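Local coordinates for protein type III pantothenate kinase (Campylobacter jejuni, PDB 2NRH) that probably phosphorylates pantothenate with ATP, the first step of coenzyme A biosynthesis, working as a homodimer that needs a monovalent cation, at residues B[5-8]-B[13-16]; B[27-32]-B[48-53]; B[39-44]-B[197-202]; B[97-100]-B[105-108]; B[160-165]-B[183-188]. The protein carries 2 engineered substitutions. One frame throughout, in Å; residues are numbered along the deposited sequence.

Contact 1 of 5, residues B[5-8]-B[13-16]; sequences LCDI and ANFL
The sulfur of C6 rides over one face of the F15 ring, 3.7 Å from SG to the ring centroid and 20° off the normal, displaced toward the CE1-CZ rim. With SG set anti to the backbone N, the thiol sits in the dip between that ring and the small bump of A13, whose CB lies 4.0 Å from C6 SG. A13 CB in turn fits between C6 and I8, 4.1 Å from I8 CG1, so ring, sulfur, methyl and isoleucine branch form one continuous apolar surface, covered by F29 of helix 26-30. Strands 4-8 and 12-16 make the antiparallel beta hairpin that opens the actin-like (ASKHA) ATPase fold, and D7, I8, A13 and N14 belong to the predicted ATP site. Four backbone bonds join the strands; D7 N to N14 O is nearly straight at 177° and 2.7 Å long. On the face carrying D7 and N14, these two side chains run side by side, carboxylate and amide planes 64° apart. D7 OD2 and N14 OD1, 3.4 Å apart, are both acceptors and do not bond; N14 ND2 turns to T23 with a weak hydrogen bond. A sulfate ion lies about 4 Å from the N14 side chain.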
# COMPACT_ATOMS: atom_id res chain seq x y z
N LEU B 5 0.92 32.80 -1.26
CA LEU B 5 1.65 31.63 -1.73
C LEU B 5 0.70 30.56 -2.26
O LEU B 5 -0.39 30.40 -1.74
CB LEU B 5 2.50 31.04 -0.60
CG LEU B 5 3.49 31.99 0.07
CD1 LEU B 5 4.12 31.38 1.34
CD2 LEU B 5 4.58 32.43 -0.92
N CYS B 6 1.15 29.83 -3.29
CA CYS B 6 0.39 28.78 -3.94
C CYS B 6 1.21 27.49 -4.13
O CYS B 6 2.32 27.49 -4.70
CB CYS B 6 -0.21 29.26 -5.29
SG CYS B 6 -1.53 28.17 -5.84
N ASP B 7 0.67 26.39 -3.61
CA ASP B 7 1.25 25.05 -3.76
C ASP B 7 0.32 24.18 -4.62
O ASP B 7 -0.73 23.70 -4.16
CB ASP B 7 1.55 24.48 -2.35
CG ASP B 7 1.54 22.98 -2.30
OD1 ASP B 7 2.05 22.36 -3.23
OD2 ASP B 7 1.02 22.38 -1.32
N ILE B 8 0.67 24.02 -5.90
CA ILE B 8 -0.23 23.43 -6.89
C ILE B 8 0.04 21.93 -7.17
O ILE B 8 1.12 21.56 -7.58
CB ILE B 8 -0.19 24.24 -8.23
CG1 ILE B 8 -0.50 25.71 -7.97
CG2 ILE B 8 -1.16 23.61 -9.32
CD1 ILE B 8 0.11 26.70 -9.01
N ALA B 13 -5.03 23.04 -5.49
CA ALA B 13 -4.05 24.11 -5.28
C ALA B 13 -4.39 24.61 -3.88
O ALA B 13 -5.54 24.94 -3.57
CB ALA B 13 -4.17 25.18 -6.33
N ASN B 14 -3.38 24.54 -3.02
CA ASN B 14 -3.44 25.04 -1.68
C ASN B 14 -2.77 26.41 -1.67
O ASN B 14 -1.65 26.57 -2.15
CB ASN B 14 -2.71 24.09 -0.75
CG ASN B 14 -3.16 22.64 -0.92
OD1 ASN B 14 -2.31 21.73 -0.97
ND2 ASN B 14 -4.50 22.41 -0.98
N PHE B 15 -3.51 27.39 -1.15
CA PHE B 15 -3.07 28.79 -1.04
C PHE B 15 -2.81 29.17 0.41
O PHE B 15 -3.44 28.64 1.32
CB PHE B 15 -4.19 29.69 -1.52
CG PHE B 15 -4.41 29.68 -2.99
CD1 PHE B 15 -3.79 30.63 -3.79
CD2 PHE B 15 -5.23 28.72 -3.57
CE1 PHE B 15 -4.00 30.63 -5.16
CE2 PHE B 15 -5.46 28.70 -4.93
CZ PHE B 15 -4.85 29.68 -5.74
N LEU B 16 -1.91 30.12 0.62
CA LEU B 16 -1.73 30.78 1.92
C LEU B 16 -1.56 32.31 1.74
O LEU B 16 -0.79 32.76 0.88
CB LEU B 16 -0.55 30.20 2.68
CG LEU B 16 -0.24 30.68 4.12
CD1 LEU B 16 -1.32 30.24 5.09
CD2 LEU B 16 1.14 30.25 4.66

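Contact 2 of 5, residues B[27-32]-B[48-53]; sequences DQFLEF and KEHLKN
L30 lays its CD2 methyl over the centre of the H50 imidazole, 3.9 Å from CD2 to the ring centroid and only 5° off the normal, a CH-pi contact. H50 reaches across from helix 48-53 with CG anti to its main-chain nitrogen (chi1 177°), which carries the ring out toward helix 26-30. L30 instead has CG anti to the carbonyl carbon, and its CD2 branch comes over the ring. F29 slides past H50 in the opposite direction; their planes stand 65° apart, and F29 CE2 comes 4.1 Å from H50 CD2. The far end of the same phenyl meets L51 at its edge, F29 CZ lying 3.8 Å from L51 CD2. Both F29 and L51 also pack on I8 of strand 4-8, so the two short helices share one side of the N-terminal sheet. A water joins them as well, donating to F29 O and lying in the imidazole plane at H50 NE2, 3.0 Å away. No direct hydrogen bond spans the helices: apolar packing and the water link them, and the imidazole serves both, as a flat surface for L30 and a polar edge for the water.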
# COMPACT_ATOMS: atom_id res chain seq x y z
N ASP B 27 -10.46 22.99 -11.48
CA ASP B 27 -11.46 23.85 -12.11
C ASP B 27 -11.54 25.22 -11.43
O ASP B 27 -11.43 26.27 -12.09
CB ASP B 27 -12.83 23.17 -12.07
CG ASP B 27 -12.92 21.92 -12.98
OD1 ASP B 27 -12.05 21.78 -13.88
OD2 ASP B 27 -13.86 21.08 -12.78
N GLN B 28 -11.69 25.23 -10.11
CA GLN B 28 -11.67 26.48 -9.34
C GLN B 28 -10.37 27.24 -9.57
O GLN B 28 -10.36 28.49 -9.70
CB GLN B 28 -11.93 26.23 -7.84
CG GLN B 28 -13.44 25.82 -7.54
CD GLN B 28 -13.62 25.02 -6.28
OE1 GLN B 28 -12.66 24.71 -5.56
NE2 GLN B 28 -14.87 24.66 -6.00
N PHE B 29 -9.25 26.50 -9.64
CA PHE B 29 -7.98 27.16 -9.72
C PHE B 29 -7.87 27.88 -11.11
O PHE B 29 -7.34 29.00 -11.24
CB PHE B 29 -6.83 26.15 -9.55
CG PHE B 29 -5.47 26.73 -9.92
CD1 PHE B 29 -4.80 27.57 -9.05
CD2 PHE B 29 -4.90 26.46 -11.15
CE1 PHE B 29 -3.59 28.11 -9.37
CE2 PHE B 29 -3.65 27.02 -11.50
CZ PHE B 29 -3.01 27.84 -10.63
N LEU B 30 -8.38 27.21 -12.12
CA LEU B 30 -8.25 27.75 -13.45
C LEU B 30 -9.04 29.08 -13.65
O LEU B 30 -8.70 29.88 -14.53
CB LEU B 30 -8.63 26.67 -14.48
CG LEU B 30 -7.66 25.48 -14.53
CD1 LEU B 30 -8.23 24.28 -15.28
CD2 LEU B 30 -6.33 25.88 -15.14
N GLU B 31 -10.04 29.32 -12.80
CA GLU B 31 -10.93 30.50 -12.89
C GLU B 31 -10.55 31.60 -11.92
O GLU B 31 -11.23 32.63 -11.89
CB GLU B 31 -12.38 30.15 -12.51
CG GLU B 31 -13.09 29.16 -13.41
CD GLU B 31 -13.16 29.63 -14.85
OE1 GLU B 31 -13.53 30.82 -15.10
OE2 GLU B 31 -12.85 28.80 -15.73
N PHE B 32 -9.55 31.35 -11.08
CA PHE B 32 -9.10 32.27 -10.07
C PHE B 32 -8.45 33.46 -10.77
O PHE B 32 -7.69 33.31 -11.75
CB PHE B 32 -8.11 31.52 -9.18
CG PHE B 32 -7.65 32.26 -7.94
CD1 PHE B 32 -8.47 32.38 -6.83
CD2 PHE B 32 -6.36 32.79 -7.86
CE1 PHE B 32 -8.01 33.02 -5.67
CE2 PHE B 32 -5.90 33.46 -6.71
CZ PHE B 32 -6.72 33.56 -5.61
N LYS B 48 1.30 23.80 -16.63
CA LYS B 48 2.48 24.58 -16.99
C LYS B 48 2.28 25.75 -18.01
O LYS B 48 2.76 26.85 -17.77
CB LYS B 48 3.62 23.66 -17.37
CG LYS B 48 4.19 22.90 -16.16
CD LYS B 48 5.47 22.19 -16.56
CE LYS B 48 5.91 21.02 -15.60
NZ LYS B 48 5.70 21.19 -14.12
N GLU B 49 1.54 25.52 -19.09
CA GLU B 49 1.20 26.56 -20.07
C GLU B 49 0.33 27.67 -19.44
O GLU B 49 0.55 28.87 -19.60
CB GLU B 49 0.40 25.91 -21.20
CG GLU B 49 1.08 25.88 -22.57
CD GLU B 49 0.49 26.91 -23.55
OE1 GLU B 49 0.54 28.13 -23.26
OE2 GLU B 49 -0.02 26.49 -24.63
N HIS B 50 -0.70 27.22 -18.73
CA HIS B 50 -1.56 28.13 -18.05
C HIS B 50 -0.81 29.05 -17.13
O HIS B 50 -1.07 30.23 -17.10
CB HIS B 50 -2.64 27.41 -17.27
CG HIS B 50 -3.52 28.34 -16.49
ND1 HIS B 50 -4.58 29.01 -17.06
CD2 HIS B 50 -3.45 28.75 -15.20
CE1 HIS B 50 -5.16 29.76 -16.13
NE2 HIS B 50 -4.50 29.62 -14.99
N LEU B 51 0.12 28.51 -16.36
CA LEU B 51 0.82 29.31 -15.35
C LEU B 51 1.69 30.35 -16.01
O LEU B 51 1.75 31.47 -15.51
CB LEU B 51 1.65 28.43 -14.42
CG LEU B 51 0.80 27.57 -13.46
CD1 LEU B 51 1.61 26.38 -13.02
CD2 LEU B 51 0.34 28.37 -12.28
N LYS B 52 2.32 29.97 -17.13
CA LYS B 52 3.16 30.85 -17.94
C LYS B 52 2.41 32.03 -18.53
O LYS B 52 2.98 33.07 -18.74
CB LYS B 52 3.81 30.08 -19.07
CG LYS B 52 5.23 30.54 -19.34
CD LYS B 52 5.62 30.62 -20.85
CE LYS B 52 6.98 31.36 -21.03
NZ LYS B 52 6.84 32.89 -21.04
N ASN B 53 1.12 31.85 -18.78
CA ASN B 53 0.26 32.90 -19.29
C ASN B 53 -0.20 33.88 -18.21
O ASN B 53 -0.61 34.99 -18.54
CB ASN B 53 -0.95 32.32 -20.05
CG ASN B 53 -0.54 31.38 -21.19
OD1 ASN B 53 0.63 31.35 -21.62
ND2 ASN B 53 -1.49 30.60 -21.68
O HOH W 1 -5.23 30.60 -12.26

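Contact 3 of 5, residues B[39-44]-B[197-202]; sequences FYINVN and RGMKKI
M199 of helix 194-204 reaches onto strand 38-42 of the N-terminal sheet, an example of helix-on-sheet packing within an actin-like (ASKHA) domain that joins parts more than 150 residues apart in the chain. The short strand and helix segments run with their axes 10.0 Å apart, their directions inclined at 128°.

The apolar contact is carried almost wholly by one methyl. M199 CG stands anti to the carbonyl carbon, the chain continues extended through chi2 (175°), and a bend at chi3 (72°) turns CE toward the strand. There it meets the side chain of I41, 4.2 Å from CE to I41 CG2, and rests against the strand's own backbone, 3.9 Å from I41 N. I41 points toward the helix and also touches I75 and A79 of helix 75-81, while the side chain of Y40 leaves from the other side of the strand, toward I8 and L51.

No hydrogen bond crosses between 39-44 and 197-202; the side-chain bonds of 39-44 lie at the end of the strand. There N42 forms an Asx turn: its OD1 accepts from N44 N at 2.8 Å, the donor standing above the carbonyl plane. N44 ND2 bonds to G9 O, tying this turn to the predicted ATP-binding loop. Closing the turn a second time, N42 ND2 gives a hydrogen to N44 O over 2.9 Å, the acceptor close to the amide plane of N42.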
# COMPACT_ATOMS: atom_id res chain seq x y z
N PHE B 39 3.29 33.79 -5.60
CA PHE B 39 4.43 32.86 -5.62
C PHE B 39 3.98 31.42 -5.63
O PHE B 39 3.06 31.06 -4.92
CB PHE B 39 5.33 33.16 -4.44
CG PHE B 39 5.83 34.58 -4.45
CD1 PHE B 39 6.93 34.95 -5.27
CD2 PHE B 39 5.16 35.58 -3.74
CE1 PHE B 39 7.40 36.29 -5.33
CE2 PHE B 39 5.62 36.92 -3.79
CZ PHE B 39 6.76 37.26 -4.59
N TYR B 40 4.58 30.58 -6.46
CA TYR B 40 4.06 29.25 -6.55
C TYR B 40 5.13 28.18 -6.71
O TYR B 40 6.25 28.48 -7.12
CB TYR B 40 3.01 29.17 -7.66
CG TYR B 40 3.56 29.11 -9.06
CD1 TYR B 40 3.78 27.88 -9.68
CD2 TYR B 40 3.87 30.29 -9.78
CE1 TYR B 40 4.29 27.80 -10.99
CE2 TYR B 40 4.37 30.22 -11.09
CZ TYR B 40 4.57 28.97 -11.69
OH TYR B 40 5.07 28.87 -12.97
N ILE B 41 4.77 26.95 -6.36
CA ILE B 41 5.37 25.71 -6.90
C ILE B 41 4.25 24.82 -7.52
O ILE B 41 3.07 24.88 -7.15
CB ILE B 41 6.12 24.94 -5.84
CG1 ILE B 41 5.16 24.40 -4.77
CG2 ILE B 41 7.23 25.83 -5.21
CD1 ILE B 41 5.85 23.61 -3.70
N ASN B 42 4.62 23.98 -8.48
CA ASN B 42 3.63 23.21 -9.23
C ASN B 42 4.21 21.85 -9.65
O ASN B 42 5.32 21.79 -10.13
CB ASN B 42 3.18 24.03 -10.46
CG ASN B 42 2.40 23.19 -11.44
OD1 ASN B 42 1.38 22.58 -11.08
ND2 ASN B 42 2.85 23.15 -12.69
N VAL B 43 3.45 20.78 -9.40
CA VAL B 43 3.79 19.43 -9.89
C VAL B 43 2.83 19.00 -11.00
O VAL B 43 2.97 17.98 -11.58
CB VAL B 43 3.81 18.31 -8.76
CG1 VAL B 43 4.85 18.63 -7.71
CG2 VAL B 43 2.40 18.07 -8.15
N ASN B 44 1.84 19.82 -11.27
CA ASN B 44 0.89 19.48 -12.28
C ASN B 44 1.43 19.80 -13.71
O ASN B 44 1.58 20.96 -14.12
CB ASN B 44 -0.42 20.23 -11.98
CG ASN B 44 -1.56 19.74 -12.82
OD1 ASN B 44 -1.39 19.42 -14.00
ND2 ASN B 44 -2.76 19.70 -12.22
N ARG B 197 6.25 26.71 4.57
CA ARG B 197 7.47 27.12 5.29
C ARG B 197 8.75 27.05 4.41
O ARG B 197 9.58 27.95 4.43
CB ARG B 197 7.67 26.29 6.57
CG ARG B 197 6.62 26.51 7.65
CD ARG B 197 7.06 25.94 9.06
NE ARG B 197 6.61 26.83 10.15
CZ ARG B 197 7.19 26.95 11.35
NH1 ARG B 197 8.27 26.23 11.69
NH2 ARG B 197 6.68 27.81 12.23
N GLY B 198 8.91 25.97 3.64
CA GLY B 198 9.94 25.91 2.59
C GLY B 198 9.83 27.07 1.62
O GLY B 198 10.84 27.76 1.34
N MET B 199 8.62 27.30 1.10
CA MET B 199 8.36 28.48 0.25
C MET B 199 8.66 29.83 0.95
O MET B 199 9.22 30.74 0.35
CB MET B 199 6.94 28.45 -0.29
CG MET B 199 6.56 27.17 -1.08
SD MET B 199 4.80 27.18 -1.56
CE MET B 199 4.91 28.37 -2.77
N LYS B 200 8.27 29.95 2.22
CA LYS B 200 8.55 31.14 3.01
C LYS B 200 10.06 31.36 3.06
O LYS B 200 10.53 32.47 2.84
CB LYS B 200 8.00 30.98 4.45
CG LYS B 200 7.14 32.15 4.91
CD LYS B 200 5.77 31.68 5.39
CE LYS B 200 4.72 32.82 5.41
NZ LYS B 200 3.61 32.61 6.44
N LYS B 201 10.80 30.28 3.34
CA LYS B 201 12.26 30.31 3.41
C LYS B 201 12.87 30.75 2.12
O LYS B 201 13.84 31.50 2.14
CB LYS B 201 12.84 28.97 3.85
CG LYS B 201 14.39 28.94 3.90
CD LYS B 201 14.95 27.66 4.57
CE LYS B 201 16.36 27.25 3.95
NZ LYS B 201 17.07 26.01 4.53
N ILE B 202 12.33 30.30 0.99
CA ILE B 202 12.90 30.74 -0.30
C ILE B 202 12.85 32.26 -0.48
O ILE B 202 13.77 32.86 -1.05
CB ILE B 202 12.24 30.06 -1.52
CG1 ILE B 202 12.86 28.67 -1.75
CG2 ILE B 202 12.29 30.96 -2.80
CD1 ILE B 202 14.30 28.55 -1.46

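Contact 4 of 5, residues B[97-100]-B[105-108]; sequences TIDI and IHLG
A chi1 of 178° carries the H106 ring across toward D99, CG opposite the main-chain N, while D99 holds its carboxylate beside its own N; the two ends meet where H106 NE2 donates to D99 OD1 at 2.8 Å. The bond is somewhat bent, 153° at the hydrogen, and arrives from above the carboxylate plane, with carboxylate and ring 55° apart. D99 OD1 also takes a salt bridge from R77, a predicted substrate-binding residue, and the opposite imidazole nitrogen, ND1, bonds to T68 OG1. With both nitrogens engaged, the ring's rotation is fixed, and the shared oxygen plausibly ties the hairpin to the substrate site. Strands 95-102 and 105-113 form this antiparallel beta hairpin at the edge of the second five-stranded sheet. L107 N donates to I100 O at 2.8 Å, and G108 O accepts from I100 N at 3.0 Å, both donors nearly in line with the carbonyl. G108 itself has a positive phi. Away from the polar pair, I100 CG2 and L107 CD1 touch at 3.7 Å, their side chains crossing at about a right angle, and F142 of the second subunit packs on both.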
# COMPACT_ATOMS: atom_id res chain seq x y z
N THR B 97 4.64 10.18 0.79
CA THR B 97 6.08 10.20 0.47
C THR B 97 6.87 10.34 1.76
O THR B 97 6.49 11.09 2.64
CB THR B 97 6.42 11.31 -0.50
OG1 THR B 97 6.07 12.57 0.11
CG2 THR B 97 5.61 11.10 -1.77
N ILE B 98 7.92 9.53 1.89
CA ILE B 98 8.80 9.54 3.07
C ILE B 98 10.20 9.91 2.61
O ILE B 98 10.82 9.22 1.83
CB ILE B 98 8.79 8.15 3.79
CG1 ILE B 98 7.40 7.76 4.25
CG2 ILE B 98 9.63 8.19 5.06
CD1 ILE B 98 6.66 6.81 3.37
N ASP B 99 10.71 11.03 3.06
CA ASP B 99 12.06 11.49 2.66
C ASP B 99 13.01 11.63 3.85
O ASP B 99 12.64 12.06 4.95
CB ASP B 99 11.96 12.80 1.89
CG ASP B 99 11.37 12.61 0.47
OD1 ASP B 99 12.10 12.02 -0.38
OD2 ASP B 99 10.21 13.07 0.23
N ILE B 100 14.26 11.29 3.62
CA ILE B 100 15.23 11.27 4.71
C ILE B 100 16.30 12.33 4.57
O ILE B 100 17.05 12.34 3.60
CB ILE B 100 15.84 9.85 4.91
CG1 ILE B 100 14.71 8.82 5.23
CG2 ILE B 100 16.86 9.87 6.07
CD1 ILE B 100 13.84 8.40 4.07
N ILE B 105 21.26 17.08 3.80
CA ILE B 105 21.39 16.25 2.58
C ILE B 105 20.25 15.25 2.45
O ILE B 105 19.85 14.63 3.43
CB ILE B 105 22.76 15.53 2.50
CG1 ILE B 105 23.88 16.60 2.41
CG2 ILE B 105 22.89 14.66 1.22
CD1 ILE B 105 25.23 16.10 2.80
N HIS B 106 19.73 15.10 1.25
CA HIS B 106 18.59 14.22 0.95
C HIS B 106 19.20 12.87 0.65
O HIS B 106 19.92 12.71 -0.34
CB HIS B 106 17.76 14.76 -0.23
CG HIS B 106 16.60 13.89 -0.62
ND1 HIS B 106 16.48 13.31 -1.87
CD2 HIS B 106 15.52 13.46 0.08
CE1 HIS B 106 15.39 12.56 -1.91
NE2 HIS B 106 14.79 12.64 -0.74
N LEU B 107 18.97 11.93 1.56
CA LEU B 107 19.52 10.61 1.50
C LEU B 107 18.69 9.67 0.60
O LEU B 107 19.09 8.54 0.30
CB LEU B 107 19.60 10.05 2.93
CG LEU B 107 20.50 10.74 3.98
CD1 LEU B 107 20.46 9.98 5.30
CD2 LEU B 107 21.96 10.94 3.57
N GLY B 108 17.51 10.09 0.16
CA GLY B 108 16.67 9.11 -0.51
C GLY B 108 15.29 9.23 0.07
O GLY B 108 15.08 10.01 0.98

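Contact 5 of 5, residues B[160-165]-B[183-188]; sequences LLIKDA and NYFDHA
F185 drives its ring from the loop before strand 188-190 against the last turns of helix 146-165, where it meets I162 and K163. Its CB already points at the helix, and CG is set anti to the carbonyl carbon (chi1 -68°), which directs the ring toward the helix. CG and the two CD atoms remain short of the helix; contact starts at the next pair of carbons. CE2 comes 3.9 Å from I162 CG2, while CE1, on the other rim of the ring, faces the start of K163, 4.1 Å from K163 CA and 4.2 Å from K163 CG. The leading atom, CZ, goes deepest: it lies 3.6 Å from I162 CG2 and 3.9 Å from I162 CB, with K163 N at 4.1 Å. The ring tip is thus seated between the branch of I162 and the backbone and first carbons of K163, approaching both obliquely.

The lysine chain is bent at chi2, chi3 and chi4, and NZ finds the hydroxyl of Y159, whose ring stacks on that of F185; F185 therefore touches three residues of one helix. I162 and F185 both also rest on L171 of strand 171-174. Apolar contact without a crossing hydrogen bond is the chemistry here: a connecting loop packed by one aromatic residue onto a helix flanking the second sheet of the ASKHA fold.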
# COMPACT_ATOMS: atom_id res chain seq x y z
N LEU B 160 5.41 0.74 10.38
CA LEU B 160 6.71 0.10 10.39
C LEU B 160 7.69 0.66 9.38
O LEU B 160 8.87 0.81 9.71
CB LEU B 160 6.61 -1.43 10.23
CG LEU B 160 5.89 -2.27 11.30
CD1 LEU B 160 5.70 -3.68 10.81
CD2 LEU B 160 6.68 -2.22 12.60
N LEU B 161 7.23 0.97 8.16
CA LEU B 161 8.10 1.67 7.21
C LEU B 161 8.62 2.96 7.77
O LEU B 161 9.81 3.26 7.62
CB LEU B 161 7.45 1.93 5.86
CG LEU B 161 7.43 0.68 5.01
CD1 LEU B 161 6.22 0.77 4.10
CD2 LEU B 161 8.77 0.48 4.24
N ILE B 162 7.78 3.75 8.41
CA ILE B 162 8.29 4.99 8.92
C ILE B 162 9.24 4.84 10.12
O ILE B 162 10.19 5.61 10.24
CB ILE B 162 7.21 5.96 9.28
CG1 ILE B 162 6.49 6.45 8.02
CG2 ILE B 162 7.79 7.09 10.13
CD1 ILE B 162 5.11 6.98 8.33
N LYS B 163 8.98 3.84 10.97
CA LYS B 163 9.80 3.55 12.14
C LYS B 163 11.19 3.13 11.70
O LYS B 163 12.19 3.58 12.24
CB LYS B 163 9.18 2.43 13.01
CG LYS B 163 9.48 2.58 14.51
CD LYS B 163 9.81 1.27 15.20
CE LYS B 163 8.56 0.54 15.68
NZ LYS B 163 8.47 0.43 17.18
N ASP B 164 11.24 2.28 10.70
CA ASP B 164 12.48 1.79 10.17
C ASP B 164 13.32 2.91 9.53
O ASP B 164 14.54 2.92 9.66
CB ASP B 164 12.15 0.71 9.14
CG ASP B 164 13.35 0.15 8.49
OD1 ASP B 164 14.08 -0.63 9.13
OD2 ASP B 164 13.57 0.46 7.31
N ALA B 165 12.65 3.84 8.84
CA ALA B 165 13.34 4.88 8.09
C ALA B 165 13.89 5.94 9.05
O ALA B 165 14.90 6.55 8.75
CB ALA B 165 12.42 5.52 7.05
N ASN B 183 0.47 10.80 15.45
CA ASN B 183 -0.01 10.26 16.72
C ASN B 183 0.50 8.88 17.05
O ASN B 183 0.54 8.54 18.21
CB ASN B 183 -1.53 10.36 16.85
CG ASN B 183 -2.00 11.79 16.79
OD1 ASN B 183 -1.20 12.69 16.95
ND2 ASN B 183 -3.29 12.01 16.52
N TYR B 184 0.96 8.10 16.09
CA TYR B 184 1.57 6.81 16.47
C TYR B 184 3.02 6.93 16.98
O TYR B 184 3.67 5.91 17.25
CB TYR B 184 1.64 5.88 15.29
CG TYR B 184 0.34 5.29 14.78
CD1 TYR B 184 -0.49 4.52 15.59
CD2 TYR B 184 -0.01 5.46 13.45
CE1 TYR B 184 -1.67 3.96 15.09
CE2 TYR B 184 -1.17 4.90 12.92
CZ TYR B 184 -1.99 4.14 13.74
OH TYR B 184 -3.13 3.64 13.18
N PHE B 185 3.55 8.15 17.04
CA PHE B 185 4.98 8.32 17.31
C PHE B 185 5.21 9.35 18.38
O PHE B 185 4.52 10.37 18.45
CB PHE B 185 5.74 8.75 16.03
CG PHE B 185 5.80 7.69 14.92
CD1 PHE B 185 6.75 6.68 14.96
CD2 PHE B 185 4.93 7.73 13.86
CE1 PHE B 185 6.78 5.70 13.97
CE2 PHE B 185 4.97 6.76 12.86
CZ PHE B 185 5.89 5.75 12.92
N ASP B 186 6.19 9.10 19.24
CA ASP B 186 6.68 10.21 20.06
C ASP B 186 7.91 10.80 19.43
O ASP B 186 8.58 10.14 18.62
CB ASP B 186 6.87 9.83 21.52
CG ASP B 186 7.96 8.83 21.70
OD1 ASP B 186 9.10 9.31 21.95
OD2 ASP B 186 7.69 7.61 21.62
N HIS B 187 8.20 12.07 19.75
CA HIS B 187 9.30 12.80 19.13
C HIS B 187 8.99 13.11 17.65
O HIS B 187 9.90 13.18 16.81
CB HIS B 187 10.63 12.02 19.27
CG HIS B 187 11.11 11.87 20.69
ND1 HIS B 187 11.93 10.83 21.09
CD2 HIS B 187 10.89 12.62 21.80
CE1 HIS B 187 12.20 10.95 22.38
NE2 HIS B 187 11.58 12.03 22.84
N ALA B 188 7.71 13.31 17.34
CA ALA B 188 7.27 13.66 16.02
C ALA B 188 6.41 14.90 16.09
O ALA B 188 5.62 15.07 17.02
CB ALA B 188 6.48 12.54 15.44

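How the contacts relate
Contacts 1, 2 and 3 gather on the N-terminal sheet. Contact 1 is its hairpin, contact 3 shares that sheet through the neighbouring strand 38-42, and I41 O accepts a probable hydrogen bond from I8 N. Contact 2 lies further out, its F29 and L51 resting on I8. Contact 4 is a hairpin of the second sheet, and contact 5 packs a helix and a loop beside it; I98 and I162 join them, and both touch the second subunit. Contacts 1, 3 and 4 are buried, 2 and 5 only partly so. Hairpins 1 and 4 rest on backbone hydrogen bonds, contact 4 adding a histidine-carboxylate one, whereas 2, 3 and 5 pack apolar groups, contact 2 with a bridging water.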